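Telomerase reverse transcriptase (Candida tropicalis MYA-3404, PDB 6ZD1) probably lengthens chromosome ends by copying a template within the telomerase RNA into telomeric DNA repeats, as a reverse transcriptase. Local coordinates at residues T210-K214 / G215-Q219; Q252-Y255 / S256-N259; L265-K268 / E269-Y273; Q464-S467 / L468-I471. All blocks are in the same frame, centred on the assembly; numbering follows the deposited sequence.

Contact 1: residues T210-K214 / G215-Q219; sequences TKYAK and GNLVQ
Y212 and N216 pack one over the other where helix 198-216 gives way to strand 217-220, a helix-to-strand junction held by an amide-ring stack. The N216 carboxamide covers one face of the phenol ring, its plane 19° from the ring's and shifted toward the rim, with ND2 of N216 3.4 Å from CD1 of Y212. N216 CB adds a CH-pi contact over the same ring, 4.2 Å from its centroid. What fixes the amide's rotation is a nearly straight hydrogen bond of 3.0 Å from N216 ND2 to Y212 O, which it meets in the carbonyl plane, on a lone pair. N216 takes up this position with CG anti to its carbonyl carbon (chi1 -58°), bending the amide back over the preceding turn. The backbone N of N216 reaches the same oxygen only weakly. At the far end of the ring, Y212 OH bonds to D345 and R458.

A213 and L217 make the buried half: L217 CD1 rests 4.1 Å from A213 CB, and the leucine goes on to touch F456 and F463. The other side is loose and faces solvent. There K211 turns its NZ back to N207 O, while K214 meets G215 through little more than its CB. The junction itself is closed by L217 N, which bonds to A213 O at 3.0 Å.

Contact 2: residues Q252-Y255 / S256-N259; sequences QSLY and SFNN
This is a local contact along one short helix, 254-258, which S253 caps at its N-terminus and which follows strand 244-249 and precedes the long helix 263-298 in the chain, within the reverse transcriptase domain. S253 stands at the N-cap: its OG accepts a weak bond of 3.4 Å from S256 N. That hydroxyl lies between the backbone N and the carbonyl carbon (chi1 63°), the crowded position, and from there it can face the first turn. Three backbone bonds follow, F257 N to S253 O, N258 N to L254 O at 2.8 Å and N259 N to Y255 O. N259 is already leaving helical geometry.

Side chains pair up one turn apart. N258 ND2 lies 3.6 Å from L254 CG, a polar group laid against an aliphatic branch point. Y255 and N259 cross obliquely with ring and amide planes 76° apart, bringing N259 ND2 to 3.2 Å from Y255 CE2. L254 CD1 also meets F257 CD2 loosely at 4.5 Å, and both side chains touch L445 of strand 443-446.

Beyond the helix, S253 N bonds to E269 OE2. So two N-H groups at the start of the helix have side-chain acceptors: S256 N a weak one in S253 OG, and S253 N the E269 carboxylate, which would probably also interact favourably with the positive end of the helix dipole.

Contact 3: residues L265-K268 / E269-Y273; sequences LKQK and EKWDY
W271 turns the edge of its indole to the backbone of the preceding turn: CD1 of W271 lies 3.3 Å from Q267 O, which sits near the ring plane, so within this stretch it is the rim and not a face that makes the contact. The second flat group, the D272 carboxylate, is met from the side of its two oxygens by K268. NZ of K268 stands 2.9 Å from D272 OD2, on the syn lone pair of that oxygen, and 3.2 Å from D272 OD1 in a weaker second bond. The result is a forked salt bridge spanning one helical turn. K268 gets there because its chain leaves anti to the backbone N and then bends at chi2 (-84°), running on toward the next turn beside the aspartate, so that even its CD comes within 3.4 Å of D272 OD2.

Under these side chains runs an ordinary helical ladder. E269 N bonds to L265 O at 2.9 Å and K270 N bonds to K266 O, whereas W271 N reaches Q267 O only weakly. L265 approaches E269 obliquely, its CD1 4.0 Å from E269 OE1, a loose contact of methyl with carboxylate.

The charged ends of E269 and K270 find their main partners off this stretch, at S253 N and D378. L265, K266 and E269 also touch S256, so one side of helix 263-298 carries the short helix 254-258, while Y273 leans on K251, in the loop between strand 244-249 and that helix.

Contact 4: residues Q464-S467 / L468-I471; sequences QGFS and LSGI
F466 and S469 meet across a tight turn in the QGFSLSG sequence, consistent with motif B of reverse transcriptases (B' in telomerases), where the loop after strand 454-458 runs into helix 469-484. S467 and L468 occupy the two central positions of a type I beta turn, and S469 N closes it with a weak bond of 3.4 Å to F466 O.

Most of the interest lies in how the side chains are set. S469 places its OG anti to the carbonyl carbon and beside the backbone N (chi1 -61°), which swings the hydroxyl back over the loop. It arrives 3.4 Å from F466 CB, while its polar partner is F463 O, so the serine links the first turn of the helix to the loop that leads into it. F466 has the same kind of first torsion (chi1 -81°), but its ring heads off from the turn toward C247 and Q438. L468 folds back along the preceding peptide, CD2 of L468 lying 3.9 Å from S467 C, and packs on V284 of the long helix 263-298.

Before the turn, G465 adopts a positive phi of 115°, a backbone shape that suits glycine. Q464 is tied by its backbone to C247 of strand 244-249, and its side chain lies on R244 and I246. At the start of the helix, S469 CB comes 4.4 Å from Q464 CA.

Overall arrangement
All four contacts are local, each within one continuous piece of chain. Contact 3 is a surface contact governed by charge; contacts 1, 2 and 4 are partly buried, and contact 4 lies nearest the chain's centre, about 14 Å from it against 25 to 27 Å for the others. Contacts 2 and 3 touch directly, their centres about 10 Å apart. Contact 4 meets contact 3 only by packing of Y273 on S467, yet it too leans on helix 263-298. Contact 1 stands apart, about 7 Å from contact 4 between nearest atoms. Amide-ring stacking marks contact 1, serine capping contact 2, a salt bridge contact 3 and a tight turn contact 4.

Contact 1: residues T210-K214 / G215-Q219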
loop_
_atom_site.group_PDB
_atom_site.type_symbol
_atom_site.label_atom_id
_atom_site.label_comp_id
_atom_site.label_asym_id
_atom_site.label_seq_id
_atom_site.Cartn_x
_atom_site.Cartn_y
_atom_site.Cartn_z
ATOM N N THR A 210 13.725 15.645 14.085
ATOM C CA THR A 210 14.072 16.900 14.751
ATOM C C THR A 210 14.204 18.044 13.751
ATOM O O THR A 210 13.752 19.165 14.014
ATOM C CB THR A 210 15.365 16.732 15.551
ATOM O OG1 THR A 210 15.166 15.761 16.585
ATOM C CG2 THR A 210 15.780 18.052 16.184
ATOM N N LYS A 211 14.820 17.781 12.597
ATOM C CA LYS A 211 14.948 18.817 11.576
ATOM C C LYS A 211 13.603 19.126 10.928
ATOM O O LYS A 211 13.273 20.296 10.695
ATOM C CB LYS A 211 15.974 18.389 10.527
ATOM C CG LYS A 211 17.359 18.131 11.107
ATOM C CD LYS A 211 18.273 17.442 10.104
ATOM C CE LYS A 211 19.622 17.101 10.728
ATOM N NZ LYS A 211 19.494 16.243 11.943
ATOM N N TYR A 212 12.812 18.091 10.631
ATOM C CA TYR A 212 11.509 18.301 10.011
ATOM C C TYR A 212 10.546 19.023 10.950
ATOM O O TYR A 212 9.690 19.786 10.489
ATOM C CB TYR A 212 10.925 16.956 9.568
ATOM C CG TYR A 212 9.516 17.024 9.015
ATOM C CD1 TYR A 212 9.286 17.305 7.673
ATOM C CD2 TYR A 212 8.418 16.787 9.833
ATOM C CE1 TYR A 212 7.998 17.361 7.164
ATOM C CE2 TYR A 212 7.128 16.842 9.334
ATOM C CZ TYR A 212 6.923 17.127 8.001
ATOM O OH TYR A 212 5.640 17.178 7.512
ATOM N N ALA A 213 10.679 18.809 12.263
ATOM C CA ALA A 213 9.763 19.428 13.216
ATOM C C ALA A 213 9.985 20.929 13.329
ATOM O O ALA A 213 9.035 21.679 13.591
ATOM C CB ALA A 213 9.909 18.775 14.591
ATOM N N LYS A 214 11.221 21.390 13.138
ATOM C CA LYS A 214 11.497 22.813 13.288
ATOM C C LYS A 214 10.915 23.613 12.131
ATOM O O LYS A 214 10.390 24.715 12.334
ATOM C CB LYS A 214 13.004 23.046 13.398
ATOM C CG LYS A 214 13.608 22.585 14.713
ATOM C CD LYS A 214 15.120 22.746 14.710
ATOM C CE LYS A 214 15.700 22.578 16.108
ATOM N NZ LYS A 214 15.276 21.301 16.749
ATOM N N GLY A 215 10.992 23.079 10.915
ATOM C CA GLY A 215 10.509 23.812 9.762
ATOM C C GLY A 215 9.054 23.617 9.405
ATOM O O GLY A 215 8.534 24.356 8.563
ATOM N N ASN A 216 8.370 22.657 10.028
ATOM C CA ASN A 216 6.990 22.350 9.671
ATOM C C ASN A 216 6.032 22.251 10.847
ATOM O O ASN A 216 4.820 22.387 10.634
ATOM C CB ASN A 216 6.920 21.035 8.882
ATOM C CG ASN A 216 7.748 21.074 7.618
ATOM O OD1 ASN A 216 7.265 21.471 6.557
ATOM N ND2 ASN A 216 9.007 20.665 7.724
ATOM N N LEU A 217 6.513 22.021 12.063
ATOM C CA LEU A 217 5.641 21.755 13.193
ATOM C C LEU A 217 5.823 22.819 14.268
ATOM O O LEU A 217 6.734 23.647 14.215
ATOM C CB LEU A 217 5.906 20.360 13.773
ATOM C CG LEU A 217 5.827 19.201 12.778
ATOM C CD1 LEU A 217 6.080 17.878 13.479
ATOM C CD2 LEU A 217 4.483 19.187 12.071
ATOM N N VAL A 218 4.930 22.776 15.252
ATOM C CA VAL A 218 4.965 23.675 16.402
ATOM C C VAL A 218 4.396 22.921 17.599
ATOM O O VAL A 218 3.433 22.160 17.466
ATOM C CB VAL A 218 4.192 24.985 16.124
ATOM C CG1 VAL A 218 2.739 24.693 15.763
ATOM C CG2 VAL A 218 4.275 25.917 17.317
ATOM N N GLN A 219 5.005 23.130 18.767
ATOM C CA GLN A 219 4.679 22.339 19.944
ATOM C C GLN A 219 3.260 22.624 20.431
ATOM O O GLN A 219 2.632 23.627 20.085
ATOM C CB GLN A 219 5.671 22.618 21.073
ATOM C CG GLN A 219 6.958 21.802 21.025
ATOM C CD GLN A 219 7.205 21.027 22.305
ATOM O OE1 GLN A 219 6.267 20.686 23.028
ATOM N NE2 GLN A 219 8.471 20.750 22.597
#

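Contact 2: residues Q252-Y255 / S256-N259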
loop_
_atom_site.group_PDB
_atom_site.type_symbol
_atom_site.label_atom_id
_atom_site.label_comp_id
_atom_site.label_asym_id
_atom_site.label_seq_id
_atom_site.Cartn_x
_atom_site.Cartn_y
_atom_site.Cartn_z
ATOM N N GLN A 252 -5.879 5.478 20.301
ATOM C CA GLN A 252 -6.019 5.807 21.711
ATOM C C GLN A 252 -5.984 7.315 21.902
ATOM O O GLN A 252 -5.613 8.078 21.005
ATOM C CB GLN A 252 -4.904 5.182 22.557
ATOM C CG GLN A 252 -4.559 3.761 22.215
ATOM C CD GLN A 252 -3.302 3.314 22.918
ATOM O OE1 GLN A 252 -3.306 3.065 24.122
ATOM N NE2 GLN A 252 -2.210 3.225 22.171
ATOM N N SER A 253 -6.363 7.736 23.104
ATOM C CA SER A 253 -6.062 9.083 23.550
ATOM C C SER A 253 -4.636 9.132 24.092
ATOM O O SER A 253 -3.970 8.107 24.261
ATOM C CB SER A 253 -7.061 9.531 24.617
ATOM O OG SER A 253 -6.978 8.712 25.770
ATOM N N LEU A 254 -4.157 10.346 24.364
ATOM C CA LEU A 254 -2.812 10.481 24.911
ATOM C C LEU A 254 -2.728 9.877 26.307
ATOM O O LEU A 254 -1.733 9.226 26.649
ATOM C CB LEU A 254 -2.391 11.951 24.924
ATOM C CG LEU A 254 -0.964 12.227 25.410
ATOM C CD1 LEU A 254 0.059 11.507 24.542
ATOM C CD2 LEU A 254 -0.679 13.721 25.454
ATOM N N TYR A 255 -3.773 10.064 27.121
ATOM C CA TYR A 255 -3.796 9.480 28.459
ATOM C C TYR A 255 -3.676 7.962 28.398
ATOM O O TYR A 255 -2.892 7.358 29.138
ATOM C CB TYR A 255 -5.083 9.885 29.182
ATOM C CG TYR A 255 -5.172 9.398 30.614
ATOM C CD1 TYR A 255 -6.404 9.134 31.200
ATOM C CD2 TYR A 255 -4.027 9.219 31.384
ATOM C CE1 TYR A 255 -6.492 8.693 32.508
ATOM C CE2 TYR A 255 -4.106 8.779 32.691
ATOM C CZ TYR A 255 -5.340 8.519 33.249
ATOM O OH TYR A 255 -5.426 8.081 34.552
ATOM N N SER A 256 -4.453 7.329 27.515
ATOM C CA SER A 256 -4.384 5.881 27.365
ATOM C C SER A 256 -3.047 5.440 26.788
ATOM O O SER A 256 -2.558 4.352 27.117
ATOM C CB SER A 256 -5.530 5.393 26.479
ATOM O OG SER A 256 -5.459 3.995 26.270
ATOM N N PHE A 257 -2.448 6.260 25.922
ATOM C CA PHE A 257 -1.163 5.904 25.334
ATOM C C PHE A 257 -0.042 5.971 26.365
ATOM O O PHE A 257 0.850 5.114 26.379
ATOM C CB PHE A 257 -0.861 6.817 24.149
ATOM C CG PHE A 257 0.465 6.549 23.512
ATOM C CD1 PHE A 257 0.637 5.459 22.677
ATOM C CD2 PHE A 257 1.544 7.383 23.751
ATOM C CE1 PHE A 257 1.858 5.206 22.091
ATOM C CE2 PHE A 257 2.766 7.136 23.167
ATOM C CZ PHE A 257 2.925 6.047 22.337
ATOM N N ASN A 258 -0.060 6.994 27.225
ATOM C CA ASN A 258 0.955 7.102 28.268
ATOM C C ASN A 258 0.795 6.020 29.328
ATOM O O ASN A 258 1.794 5.553 29.888
ATOM C CB ASN A 258 0.903 8.487 28.915
ATOM C CG ASN A 258 1.440 9.576 28.005
ATOM O OD1 ASN A 258 2.311 9.330 27.170
ATOM N ND2 ASN A 258 0.925 10.792 28.166
ATOM N N ASN A 259 -0.441 5.611 29.619
ATOM C CA ASN A 259 -0.705 4.551 30.593
ATOM C C ASN A 259 -0.782 3.231 29.836
ATOM O O ASN A 259 -1.856 2.775 29.442
ATOM C CB ASN A 259 -1.987 4.829 31.368
ATOM C CG ASN A 259 -1.905 6.094 32.206
ATOM O OD1 ASN A 259 -1.252 7.067 31.824
ATOM N ND2 ASN A 259 -2.568 6.084 33.358
#

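Contact 3: residues L265-K268 / E269-Y273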
loop_
_atom_site.group_PDB
_atom_site.type_symbol
_atom_site.label_atom_id
_atom_site.label_comp_id
_atom_site.label_asym_id
_atom_site.label_seq_id
_atom_site.Cartn_x
_atom_site.Cartn_y
_atom_site.Cartn_z
ATOM N N LEU A 265 -8.854 0.228 29.270
ATOM C CA LEU A 265 -9.107 1.538 28.676
ATOM C C LEU A 265 -8.673 1.576 27.215
ATOM O O LEU A 265 -9.363 2.162 26.372
ATOM C CB LEU A 265 -8.396 2.628 29.478
ATOM C CG LEU A 265 -8.606 4.066 28.998
ATOM C CD1 LEU A 265 -10.072 4.464 29.104
ATOM C CD2 LEU A 265 -7.728 5.030 29.778
ATOM N N LYS A 266 -7.526 0.967 26.900
ATOM C CA LYS A 266 -7.070 0.916 25.515
ATOM C C LYS A 266 -8.044 0.132 24.648
ATOM O O LYS A 266 -8.269 0.476 23.480
ATOM C CB LYS A 266 -5.669 0.304 25.439
ATOM C CG LYS A 266 -5.107 0.232 24.028
ATOM C CD LYS A 266 -3.681 -0.291 24.010
ATOM C CE LYS A 266 -3.151 -0.367 22.586
ATOM N NZ LYS A 266 -1.727 -0.802 22.528
ATOM N N GLN A 267 -8.628 -0.934 25.198
ATOM C CA GLN A 267 -9.637 -1.679 24.457
ATOM C C GLN A 267 -10.907 -0.854 24.280
ATOM O O GLN A 267 -11.526 -0.881 23.209
ATOM C CB GLN A 267 -9.941 -2.990 25.177
ATOM C CG GLN A 267 -10.977 -3.848 24.494
ATOM C CD GLN A 267 -11.558 -4.886 25.426
ATOM O OE1 GLN A 267 -11.536 -4.722 26.648
ATOM N NE2 GLN A 267 -12.081 -5.966 24.857
ATOM N N LYS A 268 -11.299 -0.103 25.314
ATOM C CA LYS A 268 -12.488 0.739 25.222
ATOM C C LYS A 268 -12.315 1.811 24.155
ATOM O O LYS A 268 -13.196 2.014 23.312
ATOM C CB LYS A 268 -12.786 1.376 26.584
ATOM C CG LYS A 268 -14.205 1.939 26.743
ATOM C CD LYS A 268 -14.356 3.351 26.185
ATOM C CE LYS A 268 -15.802 3.822 26.253
ATOM N NZ LYS A 268 -15.998 5.138 25.581
ATOM N N GLU A 269 -11.183 2.514 24.178
ATOM C CA GLU A 269 -10.963 3.566 23.196
ATOM C C GLU A 269 -10.683 3.006 21.811
ATOM O O GLU A 269 -10.930 3.698 20.817
ATOM C CB GLU A 269 -9.815 4.470 23.645
ATOM C CG GLU A 269 -10.098 5.191 24.951
ATOM C CD GLU A 269 -9.053 6.235 25.280
ATOM O OE1 GLU A 269 -9.309 7.066 26.178
ATOM O OE2 GLU A 269 -7.981 6.226 24.638
ATOM N N LYS A 270 -10.198 1.767 21.722
ATOM C CA LYS A 270 -10.022 1.145 20.415
ATOM C C LYS A 270 -11.355 1.019 19.690
ATOM O O LYS A 270 -11.438 1.261 18.480
ATOM C CB LYS A 270 -9.355 -0.224 20.570
ATOM C CG LYS A 270 -9.173 -0.988 19.268
ATOM C CD LYS A 270 -8.377 -0.181 18.256
ATOM C CE LYS A 270 -8.325 -0.875 16.902
ATOM N NZ LYS A 270 -7.625 -2.187 16.968
ATOM N N TRP A 271 -12.419 0.672 20.422
ATOM C CA TRP A 271 -13.747 0.583 19.827
ATOM C C TRP A 271 -14.396 1.944 19.632
ATOM O O TRP A 271 -15.285 2.073 18.781
ATOM C CB TRP A 271 -14.652 -0.306 20.684
ATOM C CG TRP A 271 -14.375 -1.753 20.485
ATOM C CD1 TRP A 271 -13.548 -2.541 21.231
ATOM C CD2 TRP A 271 -14.903 -2.589 19.451
ATOM N NE1 TRP A 271 -13.538 -3.821 20.730
ATOM C CE2 TRP A 271 -14.361 -3.877 19.637
ATOM C CE3 TRP A 271 -15.788 -2.376 18.388
ATOM C CZ2 TRP A 271 -14.677 -4.946 18.802
ATOM C CZ3 TRP A 271 -16.099 -3.438 17.558
ATOM C CH2 TRP A 271 -15.544 -4.707 17.770
ATOM N N ASP A 272 -13.978 2.957 20.394
ATOM C CA ASP A 272 -14.397 4.318 20.084
ATOM C C ASP A 272 -13.923 4.727 18.696
ATOM O O ASP A 272 -14.699 5.273 17.904
ATOM C CB ASP A 272 -13.866 5.288 21.139
ATOM C CG ASP A 272 -14.665 5.249 22.424
ATOM O OD1 ASP A 272 -15.887 5.003 22.357
ATOM O OD2 ASP A 272 -14.071 5.472 23.500
ATOM N N TYR A 273 -12.660 4.436 18.369
ATOM C CA TYR A 273 -12.159 4.760 17.037
ATOM C C TYR A 273 -12.873 3.937 15.975
ATOM O O TYR A 273 -13.268 4.471 14.931
ATOM C CB TYR A 273 -10.648 4.527 16.965
ATOM C CG TYR A 273 -10.018 4.976 15.661
ATOM C CD1 TYR A 273 -9.886 4.101 14.589
ATOM C CD2 TYR A 273 -9.556 6.278 15.502
ATOM C CE1 TYR A 273 -9.312 4.510 13.396
ATOM C CE2 TYR A 273 -8.984 6.695 14.314
ATOM C CZ TYR A 273 -8.863 5.809 13.264
ATOM O OH TYR A 273 -8.293 6.223 12.080
#

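Contact 4: residues Q464-S467 / L468-I471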
loop_
_atom_site.group_PDB
_atom_site.type_symbol
_atom_site.label_atom_id
_atom_site.label_comp_id
_atom_site.label_asym_id
_atom_site.label_seq_id
_atom_site.Cartn_x
_atom_site.Cartn_y
_atom_site.Cartn_z
ATOM N N GLN A 464 0.105 13.524 5.760
ATOM C CA GLN A 464 -0.144 12.342 4.954
ATOM C C GLN A 464 -0.295 11.140 5.875
ATOM O O GLN A 464 0.507 10.945 6.794
ATOM C CB GLN A 464 0.995 12.131 3.964
ATOM C CG GLN A 464 0.690 11.127 2.876
ATOM C CD GLN A 464 1.825 11.002 1.886
ATOM O OE1 GLN A 464 2.598 11.942 1.690
ATOM N NE2 GLN A 464 1.943 9.835 1.260
ATOM N N GLY A 465 -1.327 10.338 5.639
ATOM C CA GLY A 465 -1.622 9.190 6.480
ATOM C C GLY A 465 -2.935 9.265 7.230
ATOM O O GLY A 465 -3.354 8.251 7.809
ATOM N N PHE A 466 -3.594 10.420 7.280
ATOM C CA PHE A 466 -4.922 10.503 7.866
ATOM C C PHE A 466 -5.989 10.142 6.838
ATOM O O PHE A 466 -5.747 10.110 5.626
ATOM C CB PHE A 466 -5.179 11.900 8.427
ATOM C CG PHE A 466 -4.580 12.125 9.781
ATOM C CD1 PHE A 466 -5.291 11.810 10.926
ATOM C CD2 PHE A 466 -3.303 12.637 9.911
ATOM C CE1 PHE A 466 -4.741 12.008 12.176
ATOM C CE2 PHE A 466 -2.746 12.839 11.159
ATOM C CZ PHE A 466 -3.467 12.524 12.293
ATOM N N SER A 467 -7.201 9.906 7.344
ATOM C CA SER A 467 -8.262 9.326 6.525
ATOM C C SER A 467 -8.588 10.193 5.315
ATOM O O SER A 467 -8.794 9.679 4.209
ATOM C CB SER A 467 -9.512 9.115 7.380
ATOM O OG SER A 467 -9.201 8.409 8.569
ATOM N N LEU A 468 -8.655 11.508 5.505
ATOM C CA LEU A 468 -9.144 12.413 4.477
ATOM C C LEU A 468 -8.037 13.166 3.748
ATOM O O LEU A 468 -8.344 13.973 2.867
ATOM C CB LEU A 468 -10.115 13.423 5.097
ATOM C CG LEU A 468 -11.198 12.870 6.024
ATOM C CD1 LEU A 468 -12.043 13.997 6.591
ATOM C CD2 LEU A 468 -12.068 11.854 5.295
ATOM N N SER A 469 -6.765 12.910 4.071
ATOM C CA SER A 469 -5.682 13.712 3.505
ATOM C C SER A 469 -5.642 13.601 1.986
ATOM O O SER A 469 -5.495 14.607 1.281
ATOM C CB SER A 469 -4.344 13.291 4.112
ATOM O OG SER A 469 -4.346 13.484 5.515
ATOM N N GLY A 470 -5.776 12.382 1.459
ATOM C CA GLY A 470 -5.734 12.214 0.017
ATOM C C GLY A 470 -6.889 12.901 -0.683
ATOM O O GLY A 470 -6.694 13.596 -1.685
ATOM N N ILE A 471 -8.100 12.762 -0.141
ATOM C CA ILE A 471 -9.240 13.391 -0.796
ATOM C C ILE A 471 -9.224 14.896 -0.565
ATOM O O ILE A 471 -9.722 15.661 -1.401
ATOM C CB ILE A 471 -10.559 12.748 -0.330
ATOM C CG1 ILE A 471 -11.711 13.199 -1.232
ATOM C CG2 ILE A 471 -10.848 13.079 1.128
ATOM C CD1 ILE A 471 -12.916 12.294 -1.172
#